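Local coordinates for delta toxin (PDB 2YGT), which is a secreted beta-pore-forming haemolysin of Clostridium perfringens that probably assembles on host cell membranes and inserts a beta-barrel, at residues Ser59-Ile65 against Val231-Asn237; Trp189-Asn195 against Glu262-Arg266. One frame throughout, in Å; residues are numbered along the deposited sequence.

Contact 1: residues Ser59-Ile65 against Val231-Asn237; sequences SEMTTII and VVLTAPN
M61 reaches over the end of the neighbouring strand: its CE methyl lies 3.1 Å from P236 O and also reaches A235 CB, while M61 SD is 3.3 Å from N237 O. The chain is bent at its last torsion (chi3 -61°), which turns CE back toward that strand. This is the pairing of strands 61-72 and 224-235, inner neighbours in an antiparallel sheet of a leukocidin-type toxin, with strand 45-54 and strand 107-112 flanking them. M61, T63 and I65 form hydrogen-bonded pairs with A235, L233 and V231, tied by six backbone bonds; the straightest include I65 N to V231 O, 2.9 Å. On the face shared by I65 and L233 the side chains meet obliquely through their CD1 methyls, 3.7 Å apart, and V231 CG2 lies against I65 CB at the same distance. On the other face T62 CG2 meets V232 CG1, and strand 121-128 covers T62, I64 and V232 through Y128 and I126. V232 lies close to D110, a known zinc ligand with no zinc bound in this chain, and M61 sits near D54 and a bound zinc ion. Beyond the M61-A235 pair, waters join in. One joins S59 O to N237 N, and two more link the E60 carboxylate to the T234 hydroxyl, one of them 2.6 Å from E60 OE2 and 3.0 Å from T234 OG1.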
# COMPACT_ATOMS: atom_id res chain seq x y z
N SER A 59 10.11 -16.15 23.04
CA SER A 59 10.50 -15.29 24.16
C SER A 59 9.68 -14.00 24.23
O SER A 59 9.76 -13.26 25.20
CB SER A 59 11.99 -14.96 24.09
OG SER A 59 12.27 -14.12 22.97
N GLU A 60 8.89 -13.74 23.19
CA GLU A 60 8.05 -12.55 23.17
C GLU A 60 6.76 -12.74 22.38
O GLU A 60 6.50 -13.82 21.84
CB GLU A 60 8.84 -11.35 22.64
CG GLU A 60 9.57 -11.60 21.33
CD GLU A 60 10.46 -10.44 20.94
OE1 GLU A 60 10.52 -9.45 21.70
OE2 GLU A 60 11.11 -10.52 19.87
N MET A 61 5.94 -11.69 22.33
CA MET A 61 4.67 -11.72 21.63
C MET A 61 4.77 -11.14 20.22
O MET A 61 5.41 -10.11 20.01
CB MET A 61 3.60 -10.97 22.42
CG MET A 61 3.30 -11.58 23.79
SD MET A 61 1.88 -10.80 24.59
CE MET A 61 2.46 -9.11 24.73
N THR A 62 4.13 -11.81 19.26
CA THR A 62 4.21 -11.41 17.86
C THR A 62 2.82 -11.19 17.26
O THR A 62 1.95 -12.05 17.36
CB THR A 62 4.95 -12.47 17.02
OG1 THR A 62 6.32 -12.55 17.44
CG2 THR A 62 4.91 -12.10 15.54
N THR A 63 2.63 -10.03 16.64
CA THR A 63 1.39 -9.74 15.93
C THR A 63 1.66 -9.34 14.49
O THR A 63 2.41 -8.39 14.23
CB THR A 63 0.58 -8.64 16.63
OG1 THR A 63 0.27 -9.03 17.97
CG2 THR A 63 -0.72 -8.38 15.88
N ILE A 64 1.05 -10.05 13.56
CA ILE A 64 1.20 -9.76 12.14
C ILE A 64 0.05 -8.87 11.69
O ILE A 64 -1.11 -9.17 11.94
CB ILE A 64 1.22 -11.04 11.30
CG1 ILE A 64 2.31 -11.98 11.79
CG2 ILE A 64 1.42 -10.71 9.83
CD1 ILE A 64 2.27 -13.36 11.16
N ILE A 65 0.37 -7.76 11.02
CA ILE A 65 -0.65 -6.83 10.57
C ILE A 65 -0.69 -6.67 9.05
O ILE A 65 0.29 -6.29 8.43
CB ILE A 65 -0.48 -5.45 11.22
CG1 ILE A 65 -0.58 -5.58 12.75
CG2 ILE A 65 -1.53 -4.47 10.69
CD1 ILE A 65 -0.25 -4.31 13.49
N VAL A 231 3.20 -5.63 8.08
CA VAL A 231 4.23 -5.46 9.11
C VAL A 231 4.14 -6.56 10.17
O VAL A 231 3.11 -7.22 10.31
CB VAL A 231 4.12 -4.10 9.83
CG1 VAL A 231 4.16 -2.94 8.83
CG2 VAL A 231 2.87 -4.06 10.68
N VAL A 232 5.22 -6.73 10.91
CA VAL A 232 5.24 -7.64 12.04
C VAL A 232 5.67 -6.86 13.27
O VAL A 232 6.73 -6.22 13.26
CB VAL A 232 6.21 -8.82 11.82
CG1 VAL A 232 6.13 -9.79 12.99
CG2 VAL A 232 5.91 -9.54 10.52
N LEU A 233 4.86 -6.90 14.32
CA LEU A 233 5.21 -6.26 15.57
C LEU A 233 5.54 -7.28 16.66
O LEU A 233 4.91 -8.33 16.74
CB LEU A 233 4.09 -5.34 16.06
CG LEU A 233 3.92 -3.96 15.41
CD1 LEU A 233 3.41 -4.10 14.00
CD2 LEU A 233 2.96 -3.12 16.24
N THR A 234 6.52 -6.95 17.49
CA THR A 234 6.79 -7.73 18.69
C THR A 234 6.56 -6.88 19.93
O THR A 234 6.57 -5.65 19.86
CB THR A 234 8.23 -8.29 18.72
OG1 THR A 234 9.17 -7.20 18.68
CG2 THR A 234 8.47 -9.22 17.54
N ALA A 235 6.35 -7.54 21.06
CA ALA A 235 6.13 -6.83 22.31
C ALA A 235 6.51 -7.74 23.48
O ALA A 235 6.28 -8.95 23.42
CB ALA A 235 4.67 -6.39 22.42
N PRO A 236 7.10 -7.16 24.53
CA PRO A 236 7.44 -7.91 25.74
C PRO A 236 6.23 -8.69 26.24
O PRO A 236 5.11 -8.21 26.10
CB PRO A 236 7.83 -6.81 26.74
CG PRO A 236 8.34 -5.71 25.88
CD PRO A 236 7.51 -5.74 24.63
N ASN A 237 6.47 -9.86 26.81
CA ASN A 237 5.40 -10.79 27.18
C ASN A 237 4.19 -10.18 27.89
O ASN A 237 3.05 -10.59 27.66
CB ASN A 237 5.95 -11.97 27.98
CG ASN A 237 6.48 -13.08 27.10
OD1 ASN A 237 6.12 -13.18 25.93
ND2 ASN A 237 7.34 -13.92 27.66
O HOH W 1 9.01 -10.94 26.48
O HOH W 2 9.51 -6.47 21.50
O HOH W 3 11.95 -8.21 19.06

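Contact 2: residues Trp189-Asn195 against Glu262-Arg266; sequences WNIVYGN and EWQGR
An Asx turn shapes the loop that docks here on the start of strand 263-282, and Y193 and N195 carry its two backbone bonds to G265. G265 N donates to Y193 O at 2.8 Å, and G265 O accepts from N195 N at 2.7 Å; in both the donor stands well above the carbonyl plane. A single bridge results, with G194 facing G265. G194, at a positive phi that favours glycine, packs its CA under one face of the W189 ring, toward its rim. That indole, swung out with CG trans to the backbone N (chi1 -171°), puts CH2 3.4 Å from Q264 NE2 and CZ3 3.3 Å from G265 O, its plane and the amide of Q264 standing 77° apart; the CB of R266 comes to the ring's edge. At the other end the Y193 ring receives W263 O at its edge, in plane, 3.6 Å from CD1, and the E262 chain crosses it at about a right angle, CG 3.8 Å from CE1. V192 CG1 sits over the centre of the same ring. Beyond the segments Y193 OH bonds to Y203 OH, R202 makes a cation-pi contact with the ring, and W263 NE1 donates to S204 O. Within the loop, N190 OD1 accepts from V192 N (2.8 Å) and Y193 N, which arrive from opposite faces of its amide plane, while N190 and G194 exchange two backbone bonds. What emerges is a tight Asx-turn loop held against a strand by an isolated beta bridge.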
# COMPACT_ATOMS: atom_id res chain seq x y z
N TRP A 189 10.68 14.53 -22.80
CA TRP A 189 10.46 15.81 -23.46
C TRP A 189 10.88 15.81 -24.93
O TRP A 189 12.06 15.73 -25.25
CB TRP A 189 11.13 16.97 -22.71
CG TRP A 189 10.72 18.30 -23.27
CD1 TRP A 189 11.42 19.06 -24.16
CD2 TRP A 189 9.50 19.01 -23.00
NE1 TRP A 189 10.72 20.21 -24.45
CE2 TRP A 189 9.54 20.20 -23.75
CE3 TRP A 189 8.39 18.76 -22.18
CZ2 TRP A 189 8.51 21.14 -23.71
CZ3 TRP A 189 7.37 19.69 -22.15
CH2 TRP A 189 7.43 20.87 -22.91
N ASN A 190 9.89 15.89 -25.80
CA ASN A 190 10.12 16.01 -27.23
C ASN A 190 9.99 17.48 -27.61
O ASN A 190 9.02 18.14 -27.24
CB ASN A 190 9.09 15.16 -27.99
CG ASN A 190 9.26 15.25 -29.50
OD1 ASN A 190 8.90 16.25 -30.12
ND2 ASN A 190 9.77 14.18 -30.09
N ILE A 191 10.98 18.00 -28.34
CA ILE A 191 11.01 19.44 -28.63
C ILE A 191 9.78 19.95 -29.37
O ILE A 191 9.46 21.14 -29.29
CB ILE A 191 12.27 19.86 -29.41
CG1 ILE A 191 12.46 18.99 -30.65
CG2 ILE A 191 13.50 19.81 -28.50
CD1 ILE A 191 13.66 19.39 -31.48
N VAL A 192 9.09 19.07 -30.08
CA VAL A 192 7.86 19.46 -30.77
C VAL A 192 6.62 19.20 -29.91
O VAL A 192 5.83 20.12 -29.66
CB VAL A 192 7.71 18.72 -32.11
CG1 VAL A 192 6.41 19.11 -32.80
CG2 VAL A 192 8.91 19.00 -33.01
N TYR A 193 6.45 17.96 -29.46
CA TYR A 193 5.21 17.55 -28.80
C TYR A 193 5.26 17.62 -27.27
O TYR A 193 4.29 17.29 -26.60
CB TYR A 193 4.82 16.15 -29.26
CG TYR A 193 4.74 16.02 -30.76
CD1 TYR A 193 3.71 16.61 -31.48
CD2 TYR A 193 5.71 15.32 -31.47
CE1 TYR A 193 3.64 16.51 -32.85
CE2 TYR A 193 5.65 15.21 -32.85
CZ TYR A 193 4.61 15.80 -33.53
OH TYR A 193 4.55 15.69 -34.90
N GLY A 194 6.40 18.05 -26.73
CA GLY A 194 6.58 18.13 -25.30
C GLY A 194 6.56 16.76 -24.65
O GLY A 194 7.15 15.82 -25.17
N ASN A 195 5.89 16.65 -23.51
CA ASN A 195 5.73 15.37 -22.82
C ASN A 195 4.44 14.70 -23.26
O ASN A 195 3.35 15.22 -23.01
CB ASN A 195 5.75 15.58 -21.30
CG ASN A 195 5.58 14.28 -20.53
OD1 ASN A 195 4.76 13.44 -20.87
ND2 ASN A 195 6.36 14.13 -19.46
N GLU A 262 -0.14 21.71 -33.23
CA GLU A 262 -0.18 20.30 -32.86
C GLU A 262 -0.34 20.29 -31.35
O GLU A 262 -0.18 21.33 -30.70
CB GLU A 262 1.12 19.59 -33.24
CG GLU A 262 2.34 20.06 -32.46
CD GLU A 262 2.89 21.38 -32.97
OE1 GLU A 262 3.35 21.41 -34.13
OE2 GLU A 262 2.87 22.37 -32.22
N TRP A 263 -0.66 19.14 -30.78
CA TRP A 263 -0.74 19.04 -29.33
C TRP A 263 0.65 18.99 -28.72
O TRP A 263 1.52 18.24 -29.18
CB TRP A 263 -1.57 17.83 -28.90
CG TRP A 263 -3.04 18.01 -29.10
CD1 TRP A 263 -3.84 17.32 -29.97
CD2 TRP A 263 -3.90 18.95 -28.43
NE1 TRP A 263 -5.14 17.77 -29.88
CE2 TRP A 263 -5.20 18.77 -28.94
CE3 TRP A 263 -3.69 19.92 -27.45
CZ2 TRP A 263 -6.28 19.53 -28.50
CZ3 TRP A 263 -4.76 20.67 -27.02
CH2 TRP A 263 -6.04 20.47 -27.54
N GLN A 264 0.87 19.80 -27.70
CA GLN A 264 2.09 19.75 -26.91
C GLN A 264 1.72 19.44 -25.47
O GLN A 264 0.79 20.03 -24.92
CB GLN A 264 2.85 21.07 -27.00
CG GLN A 264 4.15 21.10 -26.22
CD GLN A 264 4.76 22.48 -26.14
OE1 GLN A 264 4.49 23.35 -26.98
NE2 GLN A 264 5.58 22.71 -25.12
N GLY A 265 2.44 18.51 -24.85
CA GLY A 265 2.11 18.06 -23.51
C GLY A 265 3.08 18.54 -22.45
O GLY A 265 4.28 18.67 -22.71
N ARG A 266 2.57 18.80 -21.25
CA ARG A 266 3.42 19.17 -20.13
C ARG A 266 2.79 18.82 -18.78
O ARG A 266 1.61 19.07 -18.55
CB ARG A 266 3.78 20.65 -20.17
CG ARG A 266 4.61 21.09 -18.99
CD ARG A 266 5.40 22.34 -19.30
NE ARG A 266 6.57 22.44 -18.43
CZ ARG A 266 7.57 23.30 -18.63
NH1 ARG A 266 7.53 24.13 -19.67
NH2 ARG A 266 8.59 23.32 -17.79

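In the fold
Contacts 1 and 2 lie on opposite sides of the centre of this elongated chain, with centres 53 Å apart and nearest atoms about 33 Å apart, so neither touches the other. Along the sequence their segments alternate: 59-65, then 189-195, then 231-237, then 262-266. They belong to different sheets. Contact 1 pairs strands 61-72 and 224-235 inside the seven-stranded antiparallel sheet, near the zinc sites, whereas contact 2 sets a long loop against the beginning of strand 263-282 of the eight-stranded sheet. That strand runs back from the remote end toward the body of the molecule. Contact 1 thus lies in the sheet-rich body and contact 2 at the far end, probably the rim region of leukocidin-type toxins.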